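PDB 5N4B: dual function macrocyclase-peptidase POPB from Galerina marginata, which cleaves peptide bonds after proline and macrocyclises peptide substrates, both as steps in the biosynthesis of the amanitin toxins. Local coordinates for residues G214-R219 against M237-V242; E197-K202 against T244-D249; V34-Q39 against S670-A675. The protein carries 1 engineered substitution. All coordinates share one frame; numbering follows the deposited sequence.

Contact 1 (G214-R219 against M237-V242); sequences GFLYQR and MCYHKV
Phe-215 and Tyr-217 both hold CG between the backbone N and the carbonyl carbon, with chi1 53° and 71°. This turns each ring across to the opposite strand, where His-240 and Cys-238 stand. His-240 CG is anti to its backbone N (chi1 177°), and its side chain runs beside Phe-215, pointing the same way. His-240 CB lies over one face of the Phe-215 ring, toward its rim, as a CH-pi contact. Phe-215 CZ touches His-240 CD2 at 3.7 Å, and the two rings meet obliquely. The Tyr-217 ring reaches Cys-238 CB through CZ at 3.6 Å. Cys-238 SG sits obliquely to this ring and also touches Arg-219 CG at 3.7 Å.

Leu-216, Met-237 and Tyr-239 occupy the other face of the sheet. Leu-216 CG lies at the edge of the Tyr-239 ring. Met-237 folds back, with SD 4.0 Å from Leu-216 CB. The Tyr-239 ring extends past the backbone of Gly-214.

Two antiparallel hydrogen-bonded pairs join the backbones. Phe-215 N to His-240 O is 2.9 Å, and Tyr-217 N to Cys-238 O is 3.0 Å. The reverse bonds are similar. Tyr-217 OH and His-240 ND1 are hydrogen-bonded to Asp-249 OD2 and OD1 respectively, and Asp-196 bonds His-240 NE2.

These are the two middle strands of a four-stranded propeller blade. Strand 207-208 flanks 214-219, and strand 250-254 flanks 236-241. Strand 198-201 of the preceding sheet packs on Tyr-217 and His-240, while strand 262-267 of the next sheet meets Leu-216 and Met-237.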
# COMPACT_ATOMS: atom_id res chain seq x y z
N GLY A 214 2.38 -26.27 10.85
CA GLY A 214 1.24 -25.69 10.16
C GLY A 214 1.30 -24.18 10.31
O GLY A 214 2.20 -23.63 10.94
N PHE A 215 0.26 -23.55 9.78
CA PHE A 215 0.18 -22.11 9.80
C PHE A 215 -1.23 -21.60 9.96
O PHE A 215 -2.21 -22.24 9.59
CB PHE A 215 0.81 -21.48 8.54
CG PHE A 215 0.27 -22.02 7.25
CD1 PHE A 215 -0.92 -21.53 6.72
CD2 PHE A 215 0.94 -23.01 6.55
CE1 PHE A 215 -1.44 -22.04 5.52
CE2 PHE A 215 0.40 -23.51 5.37
CZ PHE A 215 -0.79 -23.03 4.89
N LEU A 216 -1.31 -20.44 10.55
CA LEU A 216 -2.57 -19.72 10.69
C LEU A 216 -2.76 -18.80 9.50
O LEU A 216 -1.81 -18.21 8.98
CB LEU A 216 -2.62 -18.89 11.98
CG LEU A 216 -2.60 -19.76 13.24
CD1 LEU A 216 -1.24 -19.79 13.85
CD2 LEU A 216 -3.61 -19.36 14.19
N TYR A 217 -4.02 -18.64 9.10
CA TYR A 217 -4.44 -17.84 7.96
C TYR A 217 -5.92 -17.48 8.14
O TYR A 217 -6.69 -18.25 8.72
CB TYR A 217 -4.22 -18.61 6.66
CG TYR A 217 -5.17 -19.76 6.48
CD1 TYR A 217 -5.00 -20.98 7.16
CD2 TYR A 217 -6.30 -19.60 5.73
CE1 TYR A 217 -5.91 -21.99 7.04
CE2 TYR A 217 -7.24 -20.62 5.62
CZ TYR A 217 -7.05 -21.80 6.29
OH TYR A 217 -8.01 -22.81 6.19
N GLN A 218 -6.30 -16.32 7.61
CA GLN A 218 -7.69 -15.89 7.64
C GLN A 218 -8.39 -16.34 6.37
O GLN A 218 -7.89 -16.15 5.25
CB GLN A 218 -7.80 -14.38 7.78
CG GLN A 218 -9.26 -13.92 7.78
CD GLN A 218 -9.35 -12.50 8.19
OE1 GLN A 218 -9.79 -12.20 9.29
NE2 GLN A 218 -8.87 -11.58 7.35
N ARG A 219 -9.56 -16.92 6.53
CA ARG A 219 -10.35 -17.25 5.37
C ARG A 219 -11.81 -16.87 5.55
O ARG A 219 -12.28 -16.51 6.63
CB ARG A 219 -10.25 -18.70 4.98
CG ARG A 219 -10.72 -19.54 6.13
CD ARG A 219 -11.23 -20.85 5.66
NE ARG A 219 -12.41 -20.76 4.81
CZ ARG A 219 -13.02 -21.83 4.33
NH1 ARG A 219 -12.55 -23.04 4.62
NH2 ARG A 219 -14.08 -21.66 3.57
N MET A 237 -10.31 -17.03 11.56
CA MET A 237 -8.90 -17.34 11.70
C MET A 237 -8.76 -18.85 11.87
O MET A 237 -9.35 -19.44 12.77
CB MET A 237 -8.27 -16.58 12.87
CG MET A 237 -6.80 -16.84 13.07
SD MET A 237 -5.74 -16.44 11.69
CE MET A 237 -6.03 -14.68 11.59
N CYS A 238 -7.99 -19.46 11.00
CA CYS A 238 -7.90 -20.90 10.90
C CYS A 238 -6.46 -21.35 10.97
O CYS A 238 -5.52 -20.54 10.81
CB CYS A 238 -8.48 -21.39 9.57
SG CYS A 238 -10.26 -21.13 9.43
N TYR A 239 -6.30 -22.64 11.22
CA TYR A 239 -5.00 -23.30 11.26
C TYR A 239 -4.98 -24.47 10.31
O TYR A 239 -5.88 -25.32 10.35
CB TYR A 239 -4.67 -23.75 12.69
CG TYR A 239 -3.42 -24.53 12.82
CD1 TYR A 239 -2.16 -23.94 12.85
CD2 TYR A 239 -3.53 -25.91 12.92
CE1 TYR A 239 -1.02 -24.79 12.98
CE2 TYR A 239 -2.44 -26.70 13.02
CZ TYR A 239 -1.22 -26.16 13.07
OH TYR A 239 -0.20 -27.10 13.18
N HIS A 240 -3.98 -24.50 9.42
CA HIS A 240 -3.77 -25.58 8.47
C HIS A 240 -2.53 -26.38 8.85
O HIS A 240 -1.44 -25.81 8.98
CB HIS A 240 -3.56 -25.01 7.07
CG HIS A 240 -3.27 -26.07 6.07
ND1 HIS A 240 -4.21 -27.01 5.74
CD2 HIS A 240 -2.14 -26.44 5.46
CE1 HIS A 240 -3.69 -27.88 4.89
NE2 HIS A 240 -2.43 -27.55 4.69
N LYS A 241 -2.69 -27.70 9.02
CA LYS A 241 -1.58 -28.60 9.27
C LYS A 241 -0.99 -29.05 7.93
O LYS A 241 -1.72 -29.49 7.03
CB LYS A 241 -2.10 -29.79 10.07
CG LYS A 241 -1.04 -30.84 10.30
CD LYS A 241 -1.60 -31.98 11.15
CE LYS A 241 -0.51 -32.99 11.41
NZ LYS A 241 -1.11 -34.28 11.90
N VAL A 242 0.33 -28.92 7.79
CA VAL A 242 0.98 -29.35 6.55
C VAL A 242 0.72 -30.81 6.30
O VAL A 242 0.82 -31.64 7.21
CB VAL A 242 2.48 -29.06 6.62
CG1 VAL A 242 3.19 -29.60 5.40
CG2 VAL A 242 2.74 -27.59 6.70

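Contact 2 (E197-K202 against T244-D249); sequences EVKWFK and TTQEED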
# COMPACT_ATOMS: atom_id res chain seq x y z
N GLU A 197 -4.34 -27.60 -0.43
CA GLU A 197 -4.90 -26.47 -1.15
C GLU A 197 -5.81 -25.70 -0.20
O GLU A 197 -6.91 -26.15 0.13
CB GLU A 197 -5.66 -26.95 -2.39
CG GLU A 197 -6.24 -25.80 -3.19
CD GLU A 197 -6.77 -26.24 -4.54
OE1 GLU A 197 -7.70 -27.09 -4.55
OE2 GLU A 197 -6.22 -25.79 -5.58
N VAL A 198 -5.35 -24.56 0.26
CA VAL A 198 -6.03 -23.81 1.31
C VAL A 198 -6.73 -22.62 0.66
O VAL A 198 -6.11 -21.58 0.39
CB VAL A 198 -5.02 -23.41 2.39
CG1 VAL A 198 -5.68 -22.59 3.45
CG2 VAL A 198 -4.38 -24.64 2.99
N LYS A 199 -8.01 -22.76 0.37
CA LYS A 199 -8.79 -21.78 -0.39
C LYS A 199 -9.39 -20.72 0.53
O LYS A 199 -9.45 -20.85 1.77
CB LYS A 199 -9.91 -22.50 -1.14
CG LYS A 199 -9.35 -23.40 -2.26
CD LYS A 199 -10.45 -24.13 -3.02
CE LYS A 199 -11.39 -23.17 -3.76
NZ LYS A 199 -10.80 -22.41 -4.90
N TRP A 200 -9.84 -19.64 -0.11
CA TRP A 200 -10.66 -18.61 0.51
C TRP A 200 -9.88 -17.68 1.42
O TRP A 200 -10.42 -17.02 2.28
CB TRP A 200 -11.90 -19.20 1.23
CG TRP A 200 -12.65 -20.13 0.32
CD1 TRP A 200 -12.71 -21.49 0.41
CD2 TRP A 200 -13.39 -19.77 -0.83
NE1 TRP A 200 -13.45 -21.99 -0.62
CE2 TRP A 200 -13.87 -20.97 -1.40
CE3 TRP A 200 -13.71 -18.56 -1.43
CZ2 TRP A 200 -14.69 -20.98 -2.54
CZ3 TRP A 200 -14.48 -18.57 -2.58
CH2 TRP A 200 -14.97 -19.78 -3.11
N PHE A 201 -8.57 -17.58 1.18
CA PHE A 201 -7.65 -16.80 1.99
C PHE A 201 -7.69 -15.34 1.57
O PHE A 201 -7.59 -15.01 0.37
CB PHE A 201 -6.24 -17.36 1.80
CG PHE A 201 -5.11 -16.50 2.34
CD1 PHE A 201 -5.07 -16.14 3.65
CD2 PHE A 201 -4.06 -16.11 1.53
CE1 PHE A 201 -4.03 -15.34 4.14
CE2 PHE A 201 -3.01 -15.35 2.02
CZ PHE A 201 -2.99 -14.98 3.32
N LYS A 202 -7.80 -14.44 2.55
CA LYS A 202 -7.80 -13.02 2.25
C LYS A 202 -7.60 -12.22 3.53
O LYS A 202 -8.09 -12.60 4.59
CB LYS A 202 -9.15 -12.62 1.62
CG LYS A 202 -9.19 -11.34 0.81
CD LYS A 202 -10.56 -11.14 0.18
CE LYS A 202 -10.52 -10.04 -0.82
NZ LYS A 202 -11.81 -9.96 -1.59
N THR A 244 -2.17 -32.06 4.94
CA THR A 244 -3.59 -32.37 5.08
C THR A 244 -4.36 -31.54 4.07
O THR A 244 -3.84 -30.56 3.52
CB THR A 244 -4.16 -32.08 6.48
OG1 THR A 244 -4.12 -30.65 6.74
CG2 THR A 244 -3.43 -32.80 7.56
N THR A 245 -5.61 -31.94 3.84
CA THR A 245 -6.54 -31.13 3.07
C THR A 245 -7.23 -30.11 4.00
O THR A 245 -7.25 -30.25 5.23
CB THR A 245 -7.65 -31.99 2.43
OG1 THR A 245 -8.55 -32.44 3.44
CG2 THR A 245 -7.14 -33.20 1.72
N GLN A 246 -7.82 -29.10 3.39
CA GLN A 246 -8.42 -28.01 4.15
C GLN A 246 -9.60 -28.47 5.00
O GLN A 246 -9.94 -27.78 5.97
CB GLN A 246 -8.81 -26.87 3.20
CG GLN A 246 -9.24 -25.58 3.89
CD GLN A 246 -9.43 -24.44 2.93
OE1 GLN A 246 -9.73 -24.63 1.74
NE2 GLN A 246 -9.22 -23.24 3.43
N GLU A 247 -10.22 -29.61 4.65
CA GLU A 247 -11.29 -30.16 5.47
C GLU A 247 -10.85 -30.40 6.92
O GLU A 247 -11.67 -30.30 7.84
CB GLU A 247 -11.85 -31.41 4.78
CG GLU A 247 -12.65 -31.10 3.46
CD GLU A 247 -11.80 -30.95 2.17
OE1 GLU A 247 -11.94 -31.81 1.26
OE2 GLU A 247 -11.03 -29.97 2.02
N GLU A 248 -9.57 -30.64 7.14
CA GLU A 248 -9.05 -30.86 8.49
C GLU A 248 -8.65 -29.58 9.24
O GLU A 248 -8.36 -29.63 10.43
CB GLU A 248 -7.83 -31.78 8.43
CG GLU A 248 -8.14 -33.22 7.93
CD GLU A 248 -6.98 -34.18 8.18
OE1 GLU A 248 -6.45 -34.20 9.31
OE2 GLU A 248 -6.60 -34.93 7.25
N ASP A 249 -8.70 -28.42 8.58
CA ASP A 249 -8.24 -27.19 9.23
C ASP A 249 -9.11 -26.84 10.44
O ASP A 249 -10.33 -27.05 10.45
CB ASP A 249 -8.27 -26.04 8.21
CG ASP A 249 -7.15 -26.11 7.19
OD1 ASP A 249 -6.50 -27.16 7.03
OD2 ASP A 249 -6.96 -25.10 6.49
O HOH W 1 -7.01 -28.90 0.60
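Gln-246 faces Val-198 and Lys-199 and buries the most surface here. Its side chain is extended, with CG anti to the backbone N (chi1 -171°). The terminal amide thus reaches the backbone of Lys-199 and grips it twice. Gln-246 NE2 donates to Lys-199 O at 2.9 Å. This bond is almost straight, 178° at the hydrogen, and lies in both the carbonyl plane and the amide plane. Lys-199 N donates back to Gln-246 OE1, also at 2.9 Å, but from above the plane of the side-chain carbonyl. Together the two bonds fix the rotation of the amide. Tyr-217 OH is a further partner of Gln-246 NE2.

Val-198 crosses the Gln-246 side chain at about a right angle. Its CG1 packs 3.6 Å from Gln-246 NE2 and 4.1 Å from Asp-249 OD2, an oxygen hydrogen-bonded to Tyr-217 OH. Glu-197 adds a water bridge: the water donates to Glu-197 O at 2.8 Å and accepts from Gln-246 N at 2.9 Å.

Gln-246 opens the short 3-10 segment 246-248. The glutamine amide acts as a peptide mimic, pairing with both N and O of one strand residue. It ties an inter-strand loop of one beta-propeller blade to the outermost strand of the preceding blade.

Contact 3 (V34-Q39 against S670-A675); sequences VPDPYQ and SFKFIA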
# COMPACT_ATOMS: atom_id res chain seq x y z
N VAL A 34 -31.74 13.14 -3.07
CA VAL A 34 -30.48 13.19 -3.81
C VAL A 34 -30.68 12.40 -5.10
O VAL A 34 -30.67 11.17 -5.09
CB VAL A 34 -29.32 12.61 -2.98
CG1 VAL A 34 -28.02 12.64 -3.80
CG2 VAL A 34 -29.15 13.38 -1.68
N PRO A 35 -30.87 13.08 -6.23
CA PRO A 35 -30.96 12.34 -7.50
C PRO A 35 -29.65 11.60 -7.74
O PRO A 35 -28.58 12.13 -7.49
CB PRO A 35 -31.14 13.45 -8.54
CG PRO A 35 -31.78 14.59 -7.75
CD PRO A 35 -31.07 14.53 -6.42
N ASP A 36 -29.77 10.38 -8.29
CA ASP A 36 -28.61 9.56 -8.68
C ASP A 36 -28.86 9.07 -10.10
O ASP A 36 -29.08 7.88 -10.34
CB ASP A 36 -28.35 8.42 -7.69
CG ASP A 36 -26.88 7.91 -7.71
OD1 ASP A 36 -25.95 8.74 -7.89
OD2 ASP A 36 -26.66 6.69 -7.51
N PRO A 37 -28.79 9.97 -11.08
CA PRO A 37 -29.13 9.61 -12.46
C PRO A 37 -28.19 8.61 -13.06
O PRO A 37 -28.51 8.03 -14.11
CB PRO A 37 -29.07 10.96 -13.21
CG PRO A 37 -28.22 11.82 -12.36
CD PRO A 37 -28.49 11.40 -10.94
N TYR A 38 -27.01 8.42 -12.46
CA TYR A 38 -26.03 7.45 -12.95
C TYR A 38 -25.94 6.22 -12.05
O TYR A 38 -24.94 5.49 -12.07
CB TYR A 38 -24.66 8.12 -13.18
CG TYR A 38 -24.80 9.32 -14.11
CD1 TYR A 38 -25.31 9.20 -15.40
CD2 TYR A 38 -24.44 10.61 -13.67
CE1 TYR A 38 -25.47 10.30 -16.20
CE2 TYR A 38 -24.60 11.69 -14.47
CZ TYR A 38 -25.11 11.56 -15.72
OH TYR A 38 -25.29 12.69 -16.51
N GLN A 39 -26.99 5.95 -11.27
CA GLN A 39 -27.02 4.74 -10.46
C GLN A 39 -26.76 3.51 -11.30
O GLN A 39 -26.14 2.55 -10.83
CB GLN A 39 -28.36 4.63 -9.71
CG GLN A 39 -28.45 3.37 -8.81
CD GLN A 39 -28.74 2.10 -9.61
OE1 GLN A 39 -29.49 2.13 -10.59
NE2 GLN A 39 -28.12 0.98 -9.21
N SER A 670 -15.59 6.31 -9.96
CA SER A 670 -15.06 7.07 -11.06
C SER A 670 -16.07 7.21 -12.21
O SER A 670 -16.12 8.25 -12.87
CB SER A 670 -13.83 6.39 -11.63
OG SER A 670 -12.74 6.55 -10.76
N PHE A 671 -16.83 6.15 -12.50
CA PHE A 671 -17.82 6.25 -13.59
C PHE A 671 -18.86 7.34 -13.30
O PHE A 671 -19.19 8.16 -14.19
CB PHE A 671 -18.54 4.91 -13.81
CG PHE A 671 -17.71 3.79 -14.27
CD1 PHE A 671 -16.40 3.96 -14.72
CD2 PHE A 671 -18.25 2.49 -14.26
CE1 PHE A 671 -15.66 2.85 -15.15
CE2 PHE A 671 -17.51 1.42 -14.68
CZ PHE A 671 -16.21 1.60 -15.12
N LYS A 672 -19.39 7.37 -12.09
CA LYS A 672 -20.35 8.41 -11.76
C LYS A 672 -19.70 9.77 -11.82
O LYS A 672 -20.30 10.74 -12.29
CB LYS A 672 -20.96 8.18 -10.39
CG LYS A 672 -21.91 7.01 -10.30
CD LYS A 672 -22.61 7.03 -8.93
CE LYS A 672 -23.41 5.82 -8.75
NZ LYS A 672 -24.00 5.86 -7.42
N PHE A 673 -18.48 9.89 -11.32
CA PHE A 673 -17.83 11.19 -11.30
C PHE A 673 -17.63 11.72 -12.72
O PHE A 673 -17.97 12.87 -13.00
CB PHE A 673 -16.54 11.18 -10.48
CG PHE A 673 -15.93 12.53 -10.30
CD1 PHE A 673 -16.57 13.46 -9.51
CD2 PHE A 673 -14.78 12.87 -10.96
CE1 PHE A 673 -16.02 14.71 -9.31
CE2 PHE A 673 -14.21 14.13 -10.77
CZ PHE A 673 -14.87 15.05 -9.95
N ILE A 674 -17.09 10.90 -13.62
CA ILE A 674 -16.82 11.37 -14.98
C ILE A 674 -18.13 11.66 -15.72
O ILE A 674 -18.24 12.64 -16.47
CB ILE A 674 -15.87 10.45 -15.76
CG1 ILE A 674 -15.29 11.13 -17.02
CG2 ILE A 674 -16.59 9.19 -16.15
CD1 ILE A 674 -14.42 12.32 -16.72
N ALA A 675 -19.15 10.84 -15.51
CA ALA A 675 -20.44 11.12 -16.16
C ALA A 675 -21.02 12.44 -15.67
O ALA A 675 -21.61 13.20 -16.45
CB ALA A 675 -21.39 9.96 -15.88
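Tyr-38 lays its ring flat against Ala-675 of the helix. Ala-675 CB stands 3.7 Å from the ring centroid and only 6° off the ring normal, a well-centred CH-pi contact. The closest ring carbon to it is Tyr-38 CD2, at 3.8 Å. Pro-37 CG covers the opposite face, toward the rim.

Lys-672 makes the second contact, one helical turn earlier. Its chain is extended beyond CG and runs past the backbone of Tyr-38, with Lys-672 CE 3.7 Å from Tyr-38 O. Lys-672 NZ then forms a salt bridge to Asp-36 OD2 at 2.8 Å, on the syn side of the carboxylate. The two side chains cross at about a right angle. Asp-36 CG is anti to the backbone N (chi1 -157°), which swings the carboxylate toward the helix.

A type I beta turn from Asp-36 to Gln-39 sets these groups. It is closed by Gln-39 N to Asp-36 O at 3.0 Å, and it presents the carboxylate and the ring to the same helix. Glu-42 and Asp-607 also form salt bridges to Lys-672 NZ. Three carboxylates round one buried ammonium would be expected to favour its charged form. Tyr-38 OH is hydrogen-bonded to Arg-17.

The turn directly follows strand 30-35, which pairs with strand 21-26. Tyr-38 also touches Thr-676 and His-679, farther along helix 668-680. On its other side that helix packs against strands 653-659 and 688-693 of the alpha/beta-hydrolase sheet. As in other prolyl oligopeptidases, the chain before the propeller belongs to the catalytic domain, and here it packs on the outer side of this helix.

In the fold
Contacts 1 and 2 are neighbours in the propeller, their centres about 7 Å apart. Contact 1 is buried and joins strands of one sheet through backbone pairing and packed rings. Contact 2 lies at the surface and joins a loop to a strand of the preceding sheet through a side-chain amide and water. They share Asp-249, which sits in contact 2 but serves the polar side chains of contact 1. Contact 3 is also buried, but its centre is at least 40 Å from the centres of the others. It relies on a salt bridge and a CH-pi contact, and it unites sequence-distant parts of the catalytic domain.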